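Local coordinates for actibind (Aspergillus niger, PDB 3D3Z), which cleaves RNA without strict base specificity, with a probable preference for adenylic acid, as a secreted glycoprotein of the RNase T2 family, at residues P44-I50 with Y90-P96; T149-Y153 with L199-F203; I161-E165 with Y232-S237. One frame throughout, in Å; residues are numbered along the deposited sequence. Where two conformers were deposited one is given.

Interaction 1. Residues P44-I50 with Y90-P96; sequences PSDSWTI and YMKEYWP. Unlike the reference sequence in segment 44-50: D46 (reference Gly). With D3Z (1-(5-deoxy-beta-L-xylofuranosyl)pyrimidine-2,4(1H,3H)-dione), chain E; EDO (1,2-ethanediol), chain F.
P44 opens the contact by resting the CG-CD edge of its ring against E93 and Y94 in the last helical turn of 90-96: CG lies 3.6 Å from CE1 of Y94, the two side chains crossing at about a right angle, while CD faces the carboxylate oxygen OE2 of E93. From P44 the chain makes a type I turn to S47, whose carbonyl, like that of P44, is held from outside by the ammonium of K235. S47 turns its hydroxyl forward, OG anti to the backbone N (chi1 -179°), and donates to the next carbonyl, O of W48, on an in-plane lone pair; the same OG sits at the edge of the Y94 ring. The side chain of W48 leaves the backbone away from 90-96, and its NE1 bonds to the hydroxyl of Y232. T49 begins strand 49-56, the RNase T2 strand that carries the predicted catalytic H51, and here the strand edge meets the C-terminal end of helix 85-94. The methyl CG2 of T49 packs 3.9 Å from CD of P96, and its OG1 donates to water 1. That water in turn gives its protons to the carbonyls of I50 and P96, tying strand start to post-helical loop beside the bound nucleoside analogue, in whose pocket P96 lies. I50 makes the backbone link: its N donates to O of Y94 at 2.8 Å, almost straight at 175°. A chi1 of -59° places CG1 of I50 beside the backbone N and CG2 opposite it, setting that methyl squarely over the W95 indole, 3.5 Å from the five-membered ring centroid in a CH-pi contact. Its other branch ends in CD1, at the edge of the Y90 ring, 4.2 Å from CE2. W95 also touches E111, a predicted active-site residue.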
loop_
_atom_site.group_PDB
_atom_site.type_symbol
_atom_site.label_atom_id
_atom_site.label_comp_id
_atom_site.label_asym_id
_atom_site.label_seq_id
_atom_site.Cartn_x
_atom_site.Cartn_y
_atom_site.Cartn_z
ATOM N N PRO A 44 13.000 -6.444 7.830
ATOM C CA PRO A 44 14.357 -6.839 7.484
ATOM C C PRO A 44 15.226 -5.585 7.243
ATOM O O PRO A 44 14.729 -4.530 6.857
ATOM C CB PRO A 44 14.193 -7.656 6.198
ATOM C CG PRO A 44 12.713 -7.885 6.006
ATOM C CD PRO A 44 12.000 -6.857 6.828
ATOM N N SER A 45 16.516 -5.731 7.490
ATOM C CA SER A 45 17.486 -4.641 7.281
ATOM C C SER A 45 17.491 -4.216 5.803
ATOM O O SER A 45 17.853 -3.074 5.484
ATOM C CB SER A 45 18.883 -5.087 7.718
ATOM O OG SER A 45 19.444 -5.994 6.792
ATOM N N ASP A 46 17.072 -5.127 4.914
ATOM C CA ASP A 46 17.105 -4.897 3.468
ATOM C C ASP A 46 15.728 -4.973 2.794
ATOM O O ASP A 46 15.589 -5.397 1.636
ATOM C CB ASP A 46 18.064 -5.893 2.805
ATOM C CG ASP A 46 17.665 -7.331 2.996
ATOM O OD1 ASP A 46 16.787 -7.683 3.848
ATOM O OD2 ASP A 46 18.263 -8.143 2.280
ATOM N N SER A 47 14.708 -4.510 3.503
ATOM C CA SER A 47 13.402 -4.377 2.910
ATOM C C SER A 47 12.678 -3.224 3.534
ATOM O O SER A 47 12.772 -2.981 4.719
ATOM C CB SER A 47 12.551 -5.664 3.089
ATOM O OG SER A 47 11.267 -5.515 2.470
ATOM N N TRP A 48 11.916 -2.556 2.706
ATOM C CA TRP A 48 10.905 -1.634 3.157
ATOM C C TRP A 48 9.763 -2.490 3.704
ATOM O O TRP A 48 9.750 -3.726 3.527
ATOM C CB TRP A 48 10.442 -0.764 1.998
ATOM C CG TRP A 48 11.475 0.274 1.543
ATOM C CD1 TRP A 48 12.745 0.047 1.093
ATOM C CD2 TRP A 48 11.277 1.691 1.503
ATOM N NE1 TRP A 48 13.365 1.265 0.795
ATOM C CE2 TRP A 48 12.480 2.284 1.031
ATOM C CE3 TRP A 48 10.215 2.520 1.851
ATOM C CZ2 TRP A 48 12.633 3.664 0.908
ATOM C CZ3 TRP A 48 10.371 3.909 1.724
ATOM C CH2 TRP A 48 11.560 4.457 1.259
ATOM N N THR A 49 8.832 -1.817 4.377
ATOM C CA THR A 49 7.627 -2.424 4.967
ATOM C C THR A 49 6.350 -1.736 4.460
ATOM O O THR A 49 6.385 -0.672 3.845
ATOM C CB THR A 49 7.693 -2.352 6.476
ATOM O OG1 THR A 49 7.951 -1.018 6.902
ATOM C CG2 THR A 49 8.824 -3.245 6.983
ATOM N N ILE A 50 5.206 -2.368 4.732
ATOM C CA ILE A 50 3.901 -1.918 4.327
ATOM C C ILE A 50 3.391 -0.843 5.268
ATOM O O ILE A 50 3.482 -0.941 6.486
ATOM C CB ILE A 50 2.794 -3.085 4.323
ATOM C CG1 ILE A 50 3.215 -4.238 3.367
ATOM C CG2 ILE A 50 1.399 -2.510 3.997
ATOM C CD1 ILE A 50 2.481 -5.615 3.558
ATOM N N TYR A 90 3.226 -13.132 8.109
ATOM C CA TYR A 90 3.797 -12.212 7.165
ATOM C C TYR A 90 3.514 -10.724 7.565
ATOM O O TYR A 90 4.407 -9.869 7.460
ATOM C CB TYR A 90 3.321 -12.514 5.740
ATOM C CG TYR A 90 3.955 -11.644 4.667
ATOM C CD1 TYR A 90 4.994 -12.123 3.881
ATOM C CD2 TYR A 90 3.460 -10.360 4.387
ATOM C CE1 TYR A 90 5.586 -11.324 2.905
ATOM C CE2 TYR A 90 4.064 -9.533 3.425
ATOM C CZ TYR A 90 5.114 -10.043 2.688
ATOM O OH TYR A 90 5.700 -9.291 1.717
ATOM N N MET A 91 2.297 -10.399 7.996
ATOM C CA MET A 91 2.029 -9.058 8.435
ATOM C C MET A 91 2.840 -8.593 9.644
ATOM O O MET A 91 3.244 -7.390 9.745
ATOM C CB MET A 91 0.542 -8.863 8.684
ATOM C CG MET A 91 -0.307 -8.943 7.412
ATOM S SD MET A 91 -2.061 -9.040 7.779
ATOM C CE MET A 91 -2.317 -7.716 9.004
ATOM N N LYS A 92 3.057 -9.502 10.593
ATOM C CA LYS A 92 3.942 -9.212 11.698
ATOM C C LYS A 92 5.364 -8.825 11.261
ATOM O O LYS A 92 5.983 -7.940 11.856
ATOM C CB LYS A 92 4.001 -10.416 12.626
ATOM C CG LYS A 92 2.737 -10.591 13.429
ATOM C CD LYS A 92 2.794 -11.891 14.232
ATOM C CE LYS A 92 1.508 -12.215 15.017
ATOM N NZ LYS A 92 1.291 -13.688 15.335
ATOM N N GLU A 93 5.848 -9.459 10.196
ATOM C CA GLU A 93 7.181 -9.229 9.659
ATOM C C GLU A 93 7.279 -7.972 8.753
ATOM O O GLU A 93 8.158 -7.132 8.952
ATOM C CB GLU A 93 7.656 -10.487 8.907
ATOM C CG GLU A 93 8.959 -10.301 8.171
ATOM C CD GLU A 93 10.153 -9.922 9.063
ATOM O OE1 GLU A 93 10.064 -10.007 10.278
ATOM O OE2 GLU A 93 11.148 -9.488 8.519
ATOM N N TYR A 94 6.312 -7.842 7.844
ATOM C CA TYR A 94 6.354 -6.880 6.750
ATOM C C TYR A 94 5.336 -5.751 6.852
ATOM O O TYR A 94 5.460 -4.810 6.117
ATOM C CB TYR A 94 6.291 -7.575 5.376
ATOM C CG TYR A 94 7.506 -8.408 4.990
ATOM C CD1 TYR A 94 8.635 -7.823 4.445
ATOM C CD2 TYR A 94 7.483 -9.795 5.080
ATOM C CE1 TYR A 94 9.726 -8.598 4.080
ATOM C CE2 TYR A 94 8.583 -10.558 4.757
ATOM C CZ TYR A 94 9.696 -9.956 4.245
ATOM O OH TYR A 94 10.805 -10.703 3.910
ATOM N N TRP A 95 4.398 -5.834 7.796
ATOM C CA TRP A 95 3.463 -4.757 8.084
ATOM C C TRP A 95 3.527 -4.384 9.591
ATOM O O TRP A 95 2.517 -4.106 10.260
ATOM C CB TRP A 95 2.086 -5.181 7.657
ATOM C CG TRP A 95 1.140 -4.084 7.432
ATOM C CD1 TRP A 95 1.179 -2.821 7.949
ATOM C CD2 TRP A 95 -0.046 -4.152 6.633
ATOM N NE1 TRP A 95 0.117 -2.086 7.513
ATOM C CE2 TRP A 95 -0.667 -2.881 6.718
ATOM C CE3 TRP A 95 -0.657 -5.181 5.864
ATOM C CZ2 TRP A 95 -1.855 -2.580 6.014
ATOM C CZ3 TRP A 95 -1.838 -4.872 5.148
ATOM C CH2 TRP A 95 -2.442 -3.609 5.291
ATOM N N PRO A 96 4.749 -4.252 10.124
ATOM C CA PRO A 96 4.843 -3.934 11.532
ATOM C C PRO A 96 4.479 -2.466 11.884
ATOM O O PRO A 96 4.610 -1.535 11.039
ATOM C CB PRO A 96 6.310 -4.204 11.827
ATOM C CG PRO A 96 7.037 -3.756 10.582
ATOM C CD PRO A 96 6.072 -4.255 9.494
HETATM N N1 D3Z E . 2.708 4.482 12.100
HETATM C C2 D3Z E . 2.466 3.281 12.797
HETATM N N3 D3Z E . 3.232 2.221 12.560
HETATM C C4 D3Z E . 4.222 2.251 11.667
HETATM C C5 D3Z E . 4.461 3.415 10.985
HETATM C C6 D3Z E . 3.687 4.545 11.212
HETATM O O2 D3Z E . 1.549 3.190 13.640
HETATM O O4 D3Z E . 4.955 1.266 11.440
HETATM C "C1'" D3Z E . 1.887 5.644 12.326
HETATM C "C2'" D3Z E . 0.562 5.117 12.835
HETATM O "O2'" D3Z E . 0.388 5.482 14.217
HETATM C "C3'" D3Z E . -0.494 5.656 11.886
HETATM C "C4'" D3Z E . 0.229 6.515 10.864
HETATM O "O3'" D3Z E . -1.154 4.595 11.217
HETATM O "O4'" D3Z E . 1.641 6.331 11.086
HETATM C "C5'" D3Z E . -0.203 6.109 9.460
HETATM C C1 EDO F . 10.177 -6.811 13.788
HETATM O O1 EDO F . 10.572 -5.434 13.634
HETATM C C2 EDO F . 9.039 -7.101 12.809
HETATM O O2 EDO F . 9.326 -6.626 11.481
HETATM O O HOH W 1 5.470 -1.082 8.340
#

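Interaction 2. Residues T149-Y153 with L199-F203; sequences TLDSY and LYYYF
S152 and Y201 meet through their hydroxyls in the tightest part of this buried contact: OH of Y201 donates to OG of S152 at a short 2.5 Å. The serine oxygen lies near the plane of the phenol, at its edge, so the ring is approached along its rim here and over its face elsewhere. Q34 bonds to the same OG through its OE1, and its NE2 takes the carbonyl of L150, so one amide from strand 29-35 grips both the serine and the backbone before it. CD1 of L199 presses against this polar pair, 3.2 Å from OG of S152. L150 packs less closely. L150 and Y201 run past one another in opposite directions, and CD2 of L150 rests over one face of the phenol, 4.0 Å from the ring centroid and 17° off its normal, a CH-pi contact. The second methyl, CD1, reaches the edge of the F203 ring, 4.0 Å from CE2. Since CG of L150 stands anti to its carbonyl carbon (chi1 -68°), the branch extends toward the strand; CD2 lies on Y201, while CD1 meets both F203 and the near side of Y201. On the outer side the contact thins out: T149 and D151 are exposed and add nothing to the packing, D151 instead serving as N-cap of helix 152-158. L199, Y201 and F203 alternate along strand 195-206 and point toward the connection, the alternation expected of a beta strand whose one face is covered by a loop and helix start, here on the antiparallel sheet of the RNase T2 fold.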
loop_
_atom_site.group_PDB
_atom_site.type_symbol
_atom_site.label_atom_id
_atom_site.label_comp_id
_atom_site.label_asym_id
_atom_site.label_seq_id
_atom_site.Cartn_x
_atom_site.Cartn_y
_atom_site.Cartn_z
ATOM N N THR A 149 4.988 -7.169 -5.144
ATOM C CA THR A 149 5.432 -6.872 -6.494
ATOM C C THR A 149 6.270 -5.576 -6.545
ATOM O O THR A 149 6.702 -5.162 -7.624
ATOM C CB THR A 149 4.237 -6.732 -7.475
ATOM O OG1 THR A 149 3.457 -5.596 -7.129
ATOM C CG2 THR A 149 3.331 -8.008 -7.508
ATOM N N LEU A 150 6.441 -4.914 -5.400
ATOM C CA LEU A 150 7.000 -3.546 -5.339
ATOM C C LEU A 150 8.157 -3.514 -4.369
ATOM O O LEU A 150 8.064 -2.855 -3.339
ATOM C CB LEU A 150 5.894 -2.584 -4.871
ATOM C CG LEU A 150 4.761 -2.374 -5.853
ATOM C CD1 LEU A 150 3.583 -1.697 -5.188
ATOM C CD2 LEU A 150 5.250 -1.566 -7.051
ATOM N N ASP A 151 9.206 -4.282 -4.676
ATOM C CA ASP A 151 10.377 -4.410 -3.824
ATOM C C ASP A 151 11.302 -3.182 -4.076
ATOM O O ASP A 151 12.269 -3.237 -4.831
ATOM C CB ASP A 151 11.093 -5.728 -4.074
ATOM C CG ASP A 151 12.299 -5.938 -3.178
ATOM O OD1 ASP A 151 12.666 -5.078 -2.348
ATOM O OD2 ASP A 151 12.936 -6.999 -3.330
ATOM N N SER A 152 10.941 -2.102 -3.406
ATOM C CA SER A 152 11.658 -0.826 -3.353
ATOM C C SER A 152 13.137 -0.973 -3.019
ATOM O O SER A 152 13.983 -0.396 -3.703
ATOM C CB SER A 152 10.941 0.053 -2.305
ATOM O OG SER A 152 9.614 0.289 -2.710
ATOM N N TYR A 153 13.475 -1.724 -1.974
ATOM C CA TYR A 153 14.879 -1.898 -1.602
ATOM C C TYR A 153 15.732 -2.423 -2.754
ATOM O O TYR A 153 16.821 -1.884 -3.009
ATOM C CB TYR A 153 15.063 -2.813 -0.414
ATOM C CG TYR A 153 16.494 -2.846 0.060
ATOM C CD1 TYR A 153 16.892 -2.033 1.110
ATOM C CD2 TYR A 153 17.476 -3.644 -0.572
ATOM C CE1 TYR A 153 18.176 -2.028 1.561
ATOM C CE2 TYR A 153 18.806 -3.625 -0.125
ATOM C CZ TYR A 153 19.137 -2.801 0.943
ATOM O OH TYR A 153 20.418 -2.736 1.448
ATOM N N LEU A 199 7.011 5.889 0.624
ATOM C CA LEU A 199 6.756 5.722 -0.815
ATOM C C LEU A 199 5.255 5.460 -1.041
ATOM O O LEU A 199 4.597 4.698 -0.263
ATOM C CB LEU A 199 7.609 4.598 -1.397
ATOM C CG LEU A 199 9.144 4.682 -1.386
ATOM C CD1 LEU A 199 9.766 3.400 -1.902
ATOM C CD2 LEU A 199 9.649 5.902 -2.205
ATOM N N TYR A 200 4.666 6.172 -2.016
ATOM C CA TYR A 200 3.300 5.860 -2.524
ATOM C C TYR A 200 3.357 5.507 -4.011
ATOM O O TYR A 200 3.634 6.360 -4.867
ATOM C CB TYR A 200 2.278 6.981 -2.386
ATOM C CG TYR A 200 2.198 7.824 -1.134
ATOM C CD1 TYR A 200 2.719 7.414 0.115
ATOM C CD2 TYR A 200 1.553 9.062 -1.185
ATOM C CE1 TYR A 200 2.604 8.224 1.229
ATOM C CE2 TYR A 200 1.438 9.868 -0.073
ATOM C CZ TYR A 200 1.947 9.453 1.135
ATOM O OH TYR A 200 1.801 10.283 2.237
ATOM N N TYR A 201 3.085 4.241 -4.316
ATOM C CA TYR A 201 2.951 3.778 -5.701
ATOM C C TYR A 201 1.486 3.829 -6.108
ATOM O O TYR A 201 0.648 3.166 -5.499
ATOM C CB TYR A 201 3.499 2.368 -5.833
ATOM C CG TYR A 201 4.967 2.144 -5.560
ATOM C CD1 TYR A 201 5.909 2.172 -6.608
ATOM C CD2 TYR A 201 5.431 1.804 -4.294
ATOM C CE1 TYR A 201 7.241 1.885 -6.376
ATOM C CE2 TYR A 201 6.760 1.544 -4.075
ATOM C CZ TYR A 201 7.662 1.625 -5.112
ATOM O OH TYR A 201 8.986 1.350 -4.925
ATOM N N TYR A 202 1.184 4.623 -7.145
ATOM C CA TYR A 202 -0.179 4.851 -7.619
ATOM C C TYR A 202 -0.545 3.866 -8.726
ATOM O O TYR A 202 0.312 3.428 -9.527
ATOM C CB TYR A 202 -0.375 6.281 -8.138
ATOM C CG TYR A 202 -0.264 7.372 -7.080
ATOM C CD1 TYR A 202 -1.363 8.093 -6.680
ATOM C CD2 TYR A 202 0.969 7.693 -6.499
ATOM C CE1 TYR A 202 -1.259 9.101 -5.688
ATOM C CE2 TYR A 202 1.085 8.714 -5.518
ATOM C CZ TYR A 202 -0.024 9.408 -5.145
ATOM O OH TYR A 202 0.094 10.395 -4.186
ATOM N N PHE A 203 -1.820 3.489 -8.719
ATOM C CA PHE A 203 -2.386 2.507 -9.655
ATOM C C PHE A 203 -3.803 2.900 -10.019
ATOM O O PHE A 203 -4.572 3.481 -9.228
ATOM C CB PHE A 203 -2.485 1.122 -9.007
ATOM C CG PHE A 203 -1.191 0.461 -8.782
ATOM C CD1 PHE A 203 -0.607 -0.272 -9.789
ATOM C CD2 PHE A 203 -0.559 0.558 -7.546
ATOM C CE1 PHE A 203 0.563 -0.898 -9.578
ATOM C CE2 PHE A 203 0.619 -0.057 -7.346
ATOM C CZ PHE A 203 1.173 -0.791 -8.351
#

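Interaction 3. Residues I161-E165 with Y232-S237; sequences ITPSE and YPPKYS
Two irregular segments come together at P163 and Y232, whose CA atoms are 4.7 Å apart, and N of S164 donates to O of Y232 at 2.9 Å with an angle of 153° at the hydrogen. The same carbonyl accepts a CA-H...O contact from P163. The proline ring lies on the phenol: CG of P163 is 3.8 Å from the ring centroid, only 9° off the normal. Y232 lies side by side with P163, both pointing the same way. The I161 side chain crosses that of Y232 at about a right angle, with CG2 of I161 3.8 Å from CD2 of Y232, and O of I161 lies at the ring edge. Water 2 links that carbonyl to the Y232 hydroxyl, whose other partner is W48. Water 3 accepts from N of Y232 beside O of S164. Farther on, CB of P163 packs 3.7 Å from CA of P234, while E165 bends at chi2 (-65°) to bring its carboxylate against the CG-CD side of the P234 ring. With one direct backbone bond, the two loops are thus joined chiefly by the proline CH-pi contact on the Y232 ring and partly through solvent.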
loop_
_atom_site.group_PDB
_atom_site.type_symbol
_atom_site.label_atom_id
_atom_site.label_comp_id
_atom_site.label_asym_id
_atom_site.label_seq_id
_atom_site.Cartn_x
_atom_site.Cartn_y
_atom_site.Cartn_z
ATOM N N ILE A 161 21.657 2.561 -5.147
ATOM C CA ILE A 161 21.174 3.366 -4.016
ATOM C C ILE A 161 20.889 2.415 -2.823
ATOM O O ILE A 161 19.893 1.684 -2.802
ATOM C CB ILE A 161 19.913 4.172 -4.406
ATOM C CG1 ILE A 161 20.215 5.152 -5.561
ATOM C CG2 ILE A 161 19.371 4.921 -3.219
ATOM C CD1 ILE A 161 19.023 5.601 -6.334
ATOM N N THR A 162 21.818 2.373 -1.875
ATOM C CA THR A 162 21.703 1.506 -0.714
ATOM C C THR A 162 21.857 2.328 0.575
ATOM O O THR A 162 22.450 3.434 0.587
ATOM C CB THR A 162 22.721 0.348 -0.783
ATOM O OG1 THR A 162 24.055 0.868 -0.765
ATOM C CG2 THR A 162 22.514 -0.474 -2.042
ATOM N N PRO A 163 21.262 1.842 1.680
ATOM C CA PRO A 163 21.405 2.630 2.887
ATOM C C PRO A 163 22.873 2.863 3.267
ATOM O O PRO A 163 23.703 1.977 3.101
ATOM C CB PRO A 163 20.676 1.777 3.956
ATOM C CG PRO A 163 19.691 0.952 3.178
ATOM C CD PRO A 163 20.422 0.637 1.891
ATOM N N SER A 164 23.164 4.064 3.764
ATOM C CA SER A 164 24.551 4.489 4.086
ATOM C C SER A 164 24.585 5.531 5.208
ATOM O O SER A 164 23.758 6.445 5.241
ATOM C CB SER A 164 25.241 5.057 2.825
ATOM O OG SER A 164 26.559 5.531 3.091
ATOM N N GLU A 165 25.557 5.400 6.108
ATOM C CA GLU A 165 25.787 6.417 7.127
ATOM C C GLU A 165 26.313 7.714 6.496
ATOM O O GLU A 165 26.019 8.800 6.999
ATOM C CB GLU A 165 26.804 5.925 8.163
ATOM C CG GLU A 165 26.504 4.573 8.829
ATOM C CD GLU A 165 25.242 4.571 9.699
ATOM O OE1 GLU A 165 24.593 5.641 9.861
ATOM O OE2 GLU A 165 24.894 3.469 10.213
ATOM N N TYR A 232 19.711 7.947 3.302
ATOM C CA TYR A 232 19.073 6.632 3.321
ATOM C C TYR A 232 19.625 5.890 4.539
ATOM O O TYR A 232 20.614 5.163 4.441
ATOM C CB TYR A 232 19.378 5.917 2.020
ATOM C CG TYR A 232 18.563 4.686 1.648
ATOM C CD1 TYR A 232 17.490 4.215 2.423
ATOM C CD2 TYR A 232 18.849 4.016 0.456
ATOM C CE1 TYR A 232 16.761 3.091 2.011
ATOM C CE2 TYR A 232 18.125 2.914 0.044
ATOM C CZ TYR A 232 17.082 2.454 0.830
ATOM O OH TYR A 232 16.392 1.335 0.397
ATOM N N PRO A 233 19.073 6.172 5.724
ATOM C CA PRO A 233 19.714 5.642 6.939
ATOM C C PRO A 233 19.662 4.117 7.055
ATOM O O PRO A 233 18.624 3.518 6.716
ATOM C CB PRO A 233 18.965 6.343 8.075
ATOM C CG PRO A 233 18.227 7.476 7.443
ATOM C CD PRO A 233 17.936 7.061 6.053
ATOM N N PRO A 234 20.795 3.485 7.441
ATOM C CA PRO A 234 20.819 2.053 7.648
ATOM C C PRO A 234 19.940 1.657 8.841
ATOM O O PRO A 234 19.888 2.373 9.830
ATOM C CB PRO A 234 22.317 1.750 7.918
ATOM C CG PRO A 234 23.057 2.923 7.402
ATOM C CD PRO A 234 22.139 4.079 7.671
ATOM N N LYS A 235 19.187 0.561 8.690
ATOM C CA LYS A 235 18.428 0.016 9.818
ATOM C C LYS A 235 19.376 -0.647 10.812
ATOM O O LYS A 235 20.402 -1.172 10.399
ATOM C CB LYS A 235 17.352 -0.961 9.337
ATOM C CG LYS A 235 16.299 -0.346 8.460
ATOM C CD LYS A 235 15.195 -1.374 8.210
ATOM C CE LYS A 235 13.989 -0.797 7.574
ATOM N NZ LYS A 235 13.034 -1.869 7.191
ATOM N N TYR A 236 19.015 -0.623 12.092
ATOM C CA TYR A 236 19.734 -1.353 13.159
ATOM C C TYR A 236 21.196 -0.864 13.194
ATOM O O TYR A 236 22.099 -1.627 13.406
ATOM C CB TYR A 236 19.640 -2.893 12.946
ATOM C CG TYR A 236 18.188 -3.384 12.759
ATOM C CD1 TYR A 236 17.252 -3.297 13.782
ATOM C CD2 TYR A 236 17.761 -3.940 11.535
ATOM C CE1 TYR A 236 15.920 -3.691 13.566
ATOM C CE2 TYR A 236 16.446 -4.344 11.319
ATOM C CZ TYR A 236 15.523 -4.208 12.331
ATOM O OH TYR A 236 14.244 -4.641 12.170
ATOM N N SER A 237 21.394 0.436 13.005
ATOM C CA SER A 237 22.728 0.978 12.678
ATOM C C SER A 237 23.773 0.920 13.793
ATOM O O SER A 237 24.919 0.484 13.557
ATOM C CB SER A 237 22.626 2.420 12.203
ATOM O OG SER A 237 23.911 3.021 12.217
HETATM O O HOH W 2 18.321 -0.112 -1.238
HETATM O O HOH W 3 22.528 7.507 3.310
HETATM O O HOH W 4 22.665 5.601 11.779
#

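In the fold
Interaction 1 closes along the chain before the other two open, whereas the segments of interactions 2 and 3 alternate. The centres of interactions 1 and 2 are about 13 Å apart, those of 1 and 3 about 16 Å, and those of 2 and 3 about 19 Å. Interactions 1 and 2 reach the same antiparallel sheet, through strands 49-56 and 195-206, and meet where W48 packs on L199 and S152. Interaction 3 lies farther out, about 22 Å from the chain centre, yet Y232 and K235 bond to W48 and S47, and Y153 packs against P163. The C-terminal tail is thereby joined to the loop leading into the strand of predicted catalytic H51.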